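Local coordinates for putative pachytene checkpoint protein 2 (Caenorhabditis elegans, PDB 4XGU) that is an AAA+ ATPase that remodels proteins and probably plays a key role in chromosome recombination during meiosis, at residues B[8-21]-B[88-102]. Sequence-based numbering, arbitrary orientation.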
loop_
_atom_site.group_PDB
_atom_site.type_symbol
_atom_site.label_atom_id
_atom_site.label_comp_id
_atom_site.label_asym_id
_atom_site.label_seq_id
_atom_site.Cartn_x
_atom_site.Cartn_y
_atom_site.Cartn_z
ATOM N N LEU B 8 -42.992 24.349 37.033
ATOM C CA LEU B 8 -41.776 24.404 36.231
ATOM C C LEU B 8 -42.012 25.265 34.998
ATOM O O LEU B 8 -43.094 25.235 34.410
ATOM C CB LEU B 8 -41.330 22.999 35.835
ATOM C CG LEU B 8 -41.367 21.982 36.977
ATOM C CD1 LEU B 8 -40.863 20.629 36.507
ATOM C CD2 LEU B 8 -40.567 22.476 38.180
ATOM N N LYS B 9 -40.992 26.023 34.606
ATOM C CA LYS B 9 -41.164 27.091 33.622
ATOM C C LYS B 9 -41.654 26.619 32.249
ATOM O O LYS B 9 -42.707 27.061 31.788
ATOM C CB LYS B 9 -39.859 27.873 33.470
ATOM C CG LYS B 9 -39.583 28.817 34.633
ATOM C CD LYS B 9 -38.708 29.980 34.203
ATOM C CE LYS B 9 -38.561 31.012 35.312
ATOM N NZ LYS B 9 -37.735 32.174 34.879
ATOM N N ASN B 10 -40.906 25.738 31.594
ATOM C CA ASN B 10 -41.324 25.255 30.279
ATOM C C ASN B 10 -41.578 23.756 30.232
ATOM O O ASN B 10 -40.652 22.945 30.307
ATOM C CB ASN B 10 -40.290 25.620 29.216
ATOM C CG ASN B 10 -40.768 26.728 28.293
ATOM O OD1 ASN B 10 -41.665 27.496 28.642
ATOM N ND2 ASN B 10 -40.172 26.810 27.107
ATOM N N ILE B 11 -42.850 23.403 30.105
ATOM C CA ILE B 11 -43.255 22.023 29.915
ATOM C C ILE B 11 -44.138 21.952 28.679
ATOM O O ILE B 11 -44.954 22.842 28.442
ATOM C CB ILE B 11 -44.014 21.469 31.134
ATOM C CG1 ILE B 11 -43.273 21.809 32.426
ATOM C CG2 ILE B 11 -44.199 19.967 31.008
ATOM C CD1 ILE B 11 -43.921 21.239 33.664
ATOM N N HIS B 12 -43.973 20.896 27.889
ATOM C CA HIS B 12 -44.721 20.762 26.649
ATOM C C HIS B 12 -45.794 19.685 26.749
ATOM O O HIS B 12 -45.743 18.813 27.618
ATOM C CB HIS B 12 -43.772 20.448 25.491
ATOM C CG HIS B 12 -42.766 21.524 25.228
ATOM N ND1 HIS B 12 -42.910 22.446 24.209
ATOM C CD2 HIS B 12 -41.604 21.830 25.848
ATOM C CE1 HIS B 12 -41.878 23.268 24.216
ATOM N NE2 HIS B 12 -41.071 22.918 25.201
ATOM N N ALA B 13 -46.770 19.754 25.852
ATOM C CA ALA B 13 -47.790 18.724 25.776
ATOM C C ALA B 13 -48.114 18.391 24.323
ATOM O O ALA B 13 -48.418 19.276 23.522
ATOM C CB ALA B 13 -49.041 19.157 26.519
ATOM N N GLU B 14 -48.032 17.108 23.991
ATOM C CA GLU B 14 -48.362 16.631 22.659
ATOM C C GLU B 14 -49.674 15.870 22.726
ATOM O O GLU B 14 -49.832 14.973 23.549
ATOM C CB GLU B 14 -47.249 15.738 22.107
ATOM C CG GLU B 14 -45.866 16.368 22.171
ATOM C CD GLU B 14 -44.751 15.371 21.907
ATOM O OE1 GLU B 14 -45.057 14.233 21.489
ATOM O OE2 GLU B 14 -43.569 15.725 22.122
ATOM N N ILE B 15 -50.619 16.238 21.869
ATOM C CA ILE B 15 -51.931 15.608 21.879
ATOM C C ILE B 15 -52.301 15.083 20.500
ATOM O O ILE B 15 -52.378 15.844 19.537
ATOM C CB ILE B 15 -53.016 16.591 22.350
ATOM C CG1 ILE B 15 -52.708 17.088 23.764
ATOM C CG2 ILE B 15 -54.388 15.939 22.300
ATOM C CD1 ILE B 15 -53.690 18.127 24.270
ATOM N N ARG B 16 -52.527 13.777 20.407
ATOM C CA ARG B 16 -52.942 13.166 19.151
ATOM C C ARG B 16 -54.462 13.138 19.031
ATOM O O ARG B 16 -55.142 12.480 19.821
ATOM C CB ARG B 16 -52.388 11.744 19.031
ATOM C CG ARG B 16 -52.641 11.101 17.677
ATOM C CD ARG B 16 -52.841 9.603 17.796
ATOM N NE ARG B 16 -51.768 8.956 18.543
ATOM C CZ ARG B 16 -51.772 7.671 18.879
ATOM N NH1 ARG B 16 -52.792 6.898 18.531
ATOM N NH2 ARG B 16 -50.760 7.156 19.563
ATOM N N ILE B 17 -54.994 13.852 18.043
ATOM C CA ILE B 17 -56.428 13.824 17.770
ATOM C C ILE B 17 -56.781 12.791 16.707
ATOM O O ILE B 17 -55.900 12.209 16.072
ATOM C CB ILE B 17 -56.949 15.193 17.304
ATOM C CG1 ILE B 17 -56.010 15.785 16.253
ATOM C CG2 ILE B 17 -57.104 16.136 18.484
ATOM C CD1 ILE B 17 -56.415 17.161 15.783
ATOM N N CYS B 18 -58.077 12.567 16.520
ATOM C CA CYS B 18 -58.553 11.653 15.489
ATOM C C CYS B 18 -58.380 12.269 14.110
ATOM O O CYS B 18 -58.308 13.489 13.974
ATOM C CB CYS B 18 -60.022 11.288 15.719
ATOM S SG CYS B 18 -60.286 9.654 16.452
ATOM N N GLN B 19 -58.318 11.421 13.087
ATOM C CA GLN B 19 -58.287 11.904 11.713
ATOM C C GLN B 19 -59.612 12.581 11.393
ATOM O O GLN B 19 -59.639 13.630 10.749
ATOM C CB GLN B 19 -58.014 10.770 10.722
ATOM C CG GLN B 19 -56.564 10.300 10.667
ATOM C CD GLN B 19 -56.196 9.378 11.814
ATOM O OE1 GLN B 19 -57.064 8.884 12.537
ATOM N NE2 GLN B 19 -54.900 9.137 11.985
ATOM N N LYS B 20 -60.706 11.980 11.856
ATOM C CA LYS B 20 -62.043 12.525 11.628
ATOM C C LYS B 20 -62.217 13.880 12.304
ATOM O O LYS B 20 -63.071 14.669 11.907
ATOM C CB LYS B 20 -63.121 11.550 12.114
ATOM C CG LYS B 20 -63.345 10.364 11.177
ATOM C CD LYS B 20 -64.808 9.939 11.130
ATOM C CE LYS B 20 -65.070 8.728 12.007
ATOM N NZ LYS B 20 -66.518 8.367 12.034
ATOM N N PHE B 21 -61.408 14.140 13.328
ATOM C CA PHE B 21 -61.366 15.460 13.941
ATOM C C PHE B 21 -60.786 16.454 12.935
ATOM O O PHE B 21 -59.640 16.307 12.506
ATOM C CB PHE B 21 -60.528 15.444 15.224
ATOM C CG PHE B 21 -60.828 16.579 16.169
ATOM C CD1 PHE B 21 -60.560 17.895 15.810
ATOM C CD2 PHE B 21 -61.362 16.327 17.423
ATOM C CE1 PHE B 21 -60.832 18.932 16.678
ATOM C CE2 PHE B 21 -61.635 17.360 18.294
ATOM C CZ PHE B 21 -61.371 18.664 17.921
ATOM N N LEU B 88 -49.484 23.859 38.432
ATOM C CA LEU B 88 -48.702 23.786 37.204
ATOM C C LEU B 88 -49.117 24.896 36.242
ATOM O O LEU B 88 -50.272 25.319 36.237
ATOM C CB LEU B 88 -48.867 22.411 36.551
ATOM C CG LEU B 88 -47.788 21.978 35.558
ATOM C CD1 LEU B 88 -46.411 22.317 36.102
ATOM C CD2 LEU B 88 -47.896 20.488 35.281
ATOM N N THR B 89 -48.172 25.374 35.437
ATOM C CA THR B 89 -48.435 26.483 34.522
ATOM C C THR B 89 -47.922 26.194 33.119
ATOM O O THR B 89 -46.732 26.344 32.841
ATOM C CB THR B 89 -47.796 27.789 35.020
ATOM O OG1 THR B 89 -46.452 27.529 35.449
ATOM C CG2 THR B 89 -48.588 28.364 36.181
ATOM N N ILE B 90 -48.828 25.788 32.236
ATOM C CA ILE B 90 -48.456 25.450 30.868
ATOM C C ILE B 90 -48.962 26.478 29.863
ATOM O O ILE B 90 -50.160 26.563 29.591
ATOM C CB ILE B 90 -48.989 24.069 30.471
ATOM C CG1 ILE B 90 -48.577 23.028 31.511
ATOM C CG2 ILE B 90 -48.480 23.679 29.095
ATOM C CD1 ILE B 90 -49.040 21.629 31.179
ATOM N N ASN B 91 -48.034 27.259 29.321
ATOM C CA ASN B 91 -48.332 28.220 28.267
ATOM C C ASN B 91 -48.874 27.513 27.027
ATOM O O ASN B 91 -48.238 26.596 26.507
ATOM C CB ASN B 91 -47.071 29.027 27.940
ATOM C CG ASN B 91 -47.166 29.782 26.623
ATOM O OD1 ASN B 91 -48.231 30.261 26.231
ATOM N ND2 ASN B 91 -46.035 29.900 25.937
ATOM N N PRO B 92 -50.057 27.939 26.550
ATOM C CA PRO B 92 -50.738 27.335 25.395
ATOM C C PRO B 92 -49.936 27.354 24.092
ATOM O O PRO B 92 -50.437 26.886 23.070
ATOM C CB PRO B 92 -52.007 28.191 25.251
ATOM C CG PRO B 92 -51.729 29.445 26.015
ATOM C CD PRO B 92 -50.871 29.005 27.156
ATOM N N SER B 93 -48.718 27.883 24.124
ATOM C CA SER B 93 -47.859 27.896 22.945
ATOM C C SER B 93 -46.980 26.649 22.868
ATOM O O SER B 93 -46.424 26.336 21.814
ATOM C CB SER B 93 -46.978 29.145 22.935
ATOM O OG SER B 93 -45.962 29.033 21.953
ATOM N N ASN B 94 -46.853 25.944 23.989
ATOM C CA ASN B 94 -46.007 24.760 24.055
ATOM C C ASN B 94 -46.805 23.479 23.885
ATOM O O ASN B 94 -46.240 22.385 23.890
ATOM C CB ASN B 94 -45.251 24.710 25.381
ATOM C CG ASN B 94 -44.550 26.009 25.700
ATOM O OD1 ASN B 94 -43.429 26.250 25.255
ATOM N ND2 ASN B 94 -45.207 26.854 26.484
ATOM N N ILE B 95 -48.118 23.611 23.745
ATOM C CA ILE B 95 -48.960 22.437 23.577
ATOM C C ILE B 95 -49.322 22.250 22.108
ATOM O O ILE B 95 -49.885 23.139 21.467
ATOM C CB ILE B 95 -50.229 22.519 24.455
ATOM C CG1 ILE B 95 -51.060 23.757 24.131
ATOM C CG2 ILE B 95 -49.841 22.578 25.915
ATOM C CD1 ILE B 95 -52.250 23.924 25.049
ATOM N N HIS B 96 -48.971 21.088 21.569
ATOM C CA HIS B 96 -49.146 20.846 20.145
ATOM C C HIS B 96 -50.103 19.702 19.873
ATOM O O HIS B 96 -50.023 18.633 20.481
ATOM C CB HIS B 96 -47.805 20.559 19.481
ATOM C CG HIS B 96 -46.734 21.536 19.845
ATOM N ND1 HIS B 96 -45.834 21.304 20.862
ATOM C CD2 HIS B 96 -46.425 22.753 19.337
ATOM C CE1 HIS B 96 -45.012 22.335 20.962
ATOM N NE2 HIS B 96 -45.349 23.226 20.049
ATOM N N VAL B 97 -51.008 19.942 18.939
ATOM C CA VAL B 97 -52.001 18.960 18.573
ATOM C C VAL B 97 -51.646 18.420 17.187
ATOM O O VAL B 97 -51.228 19.176 16.311
ATOM C CB VAL B 97 -53.395 19.580 18.596
ATOM C CG1 VAL B 97 -54.463 18.510 18.534
ATOM C CG2 VAL B 97 -53.585 20.442 19.878
ATOM N N TYR B 98 -51.790 17.111 17.001
ATOM C CA TYR B 98 -51.312 16.469 15.781
ATOM C C TYR B 98 -52.113 15.218 15.434
ATOM O O TYR B 98 -52.786 14.641 16.286
ATOM C CB TYR B 98 -49.833 16.108 15.919
ATOM C CG TYR B 98 -49.574 14.993 16.912
ATOM C CD1 TYR B 98 -49.555 15.241 18.281
ATOM C CD2 TYR B 98 -49.343 13.697 16.484
ATOM C CE1 TYR B 98 -49.317 14.224 19.194
ATOM C CE2 TYR B 98 -49.107 12.673 17.386
ATOM C CZ TYR B 98 -49.096 12.942 18.740
ATOM O OH TYR B 98 -48.860 11.924 19.636
ATOM N N LYS B 99 -52.028 14.806 14.173
ATOM C CA LYS B 99 -52.573 13.528 13.730
ATOM C C LYS B 99 -51.485 12.824 12.921
ATOM O O LYS B 99 -50.878 13.437 12.049
ATOM C CB LYS B 99 -53.850 13.733 12.905
ATOM C CG LYS B 99 -53.686 14.678 11.721
ATOM C CD LYS B 99 -54.941 14.738 10.871
ATOM C CE LYS B 99 -56.137 15.178 11.692
ATOM N NZ LYS B 99 -57.379 15.208 10.879
ATOM N N LEU B 100 -51.214 11.557 13.218
ATOM C CA LEU B 100 -50.124 10.837 12.565
ATOM C C LEU B 100 -50.534 10.281 11.219
ATOM O O LEU B 100 -51.667 9.832 11.052
ATOM C CB LEU B 100 -49.620 9.691 13.447
ATOM C CG LEU B 100 -50.526 8.982 14.450
ATOM C CD1 LEU B 100 -51.530 7.995 13.817
ATOM C CD2 LEU B 100 -49.660 8.349 15.509
ATOM N N HIS B 101 -49.604 10.294 10.269
ATOM C CA HIS B 101 -49.877 9.741 8.954
ATOM C C HIS B 101 -49.633 8.241 8.984
ATOM O O HIS B 101 -48.685 7.776 9.622
ATOM C CB HIS B 101 -49.005 10.402 7.884
ATOM C CG HIS B 101 -48.656 11.829 8.179
ATOM N ND1 HIS B 101 -49.382 12.894 7.689
ATOM C CD2 HIS B 101 -47.653 12.365 8.911
ATOM C CE1 HIS B 101 -48.844 14.024 8.114
ATOM N NE2 HIS B 101 -47.792 13.731 8.856
ATOM N N LYS B 102 -50.488 7.482 8.304
ATOM C CA LYS B 102 -50.332 6.029 8.220
ATOM C C LYS B 102 -49.919 5.616 6.820
ATOM O O LYS B 102 -49.944 4.433 6.472
ATOM C CB LYS B 102 -51.624 5.311 8.625
ATOM C CG LYS B 102 -52.869 6.177 8.615
ATOM C CD LYS B 102 -53.905 5.624 9.581
ATOM C CE LYS B 102 -53.353 5.592 10.998
ATOM N NZ LYS B 102 -54.272 4.909 11.952
#
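Strands 12-16 and 95-98 pair in parallel, Ala13 opposite Ile95 and Arg16 opposite Tyr98, joining the central and an outer strand of the small mixed sheet in the Pch2 N-terminal domain; strand 68-72 pairs antiparallel with the far side of 12-16. Backbone bonds alternate in the parallel manner: Ala13 O accepts from His96 N (2.7 Å), Ile15 N gives to His96 O, Ile15 O takes Tyr98 N, and Ile17 N closes on Tyr98 O. At the start Asn94 O receives two weak bonds, from Ala13 N and from His12 ND1. Asn94 ends a type I turn, and its ND2 returns to Asn91 O (3.0 Å), which helps fix the amide beside the His12 ring, the two planes almost perpendicular.

Small and branched side chains suit the face toward helix 30-41, which Val97 shares: Ala13 CB meets Ile95 CG2 at 3.6 Å, while Ile15 and Ile95 reach Ile37 of that helix. Farther along, Ile17 CG2 packs crosswise on Val97 CG1.

On the other face, toward helix 185-199, Tyr98 CG stands between its own backbone N and carbonyl carbon (chi1 69°), bringing the ring back against strand 12-16, where Arg16 CB lies over the face of the Tyr98 ring, 4.0 Å from its centroid, in a CH-pi contact. Leu100 CD2 covers one face of the Arg16 guanidinium, whose NH2 makes a salt bridge with Asp133. Glu14 OE2 is hydrogen-bonded to His195 ND1 of that helix.

Beyond the strands, Lys99 is long enough to reach the loop at 18-21: NZ donates to Gln19 O (2.8 Å) and Phe21 O (3.0 Å). Main-chain bonds thus set the register, apolar contacts join the sheet to helix 30-41, and a lysine ammonium bound to two carbonyls ties down the chain after strand 12-16.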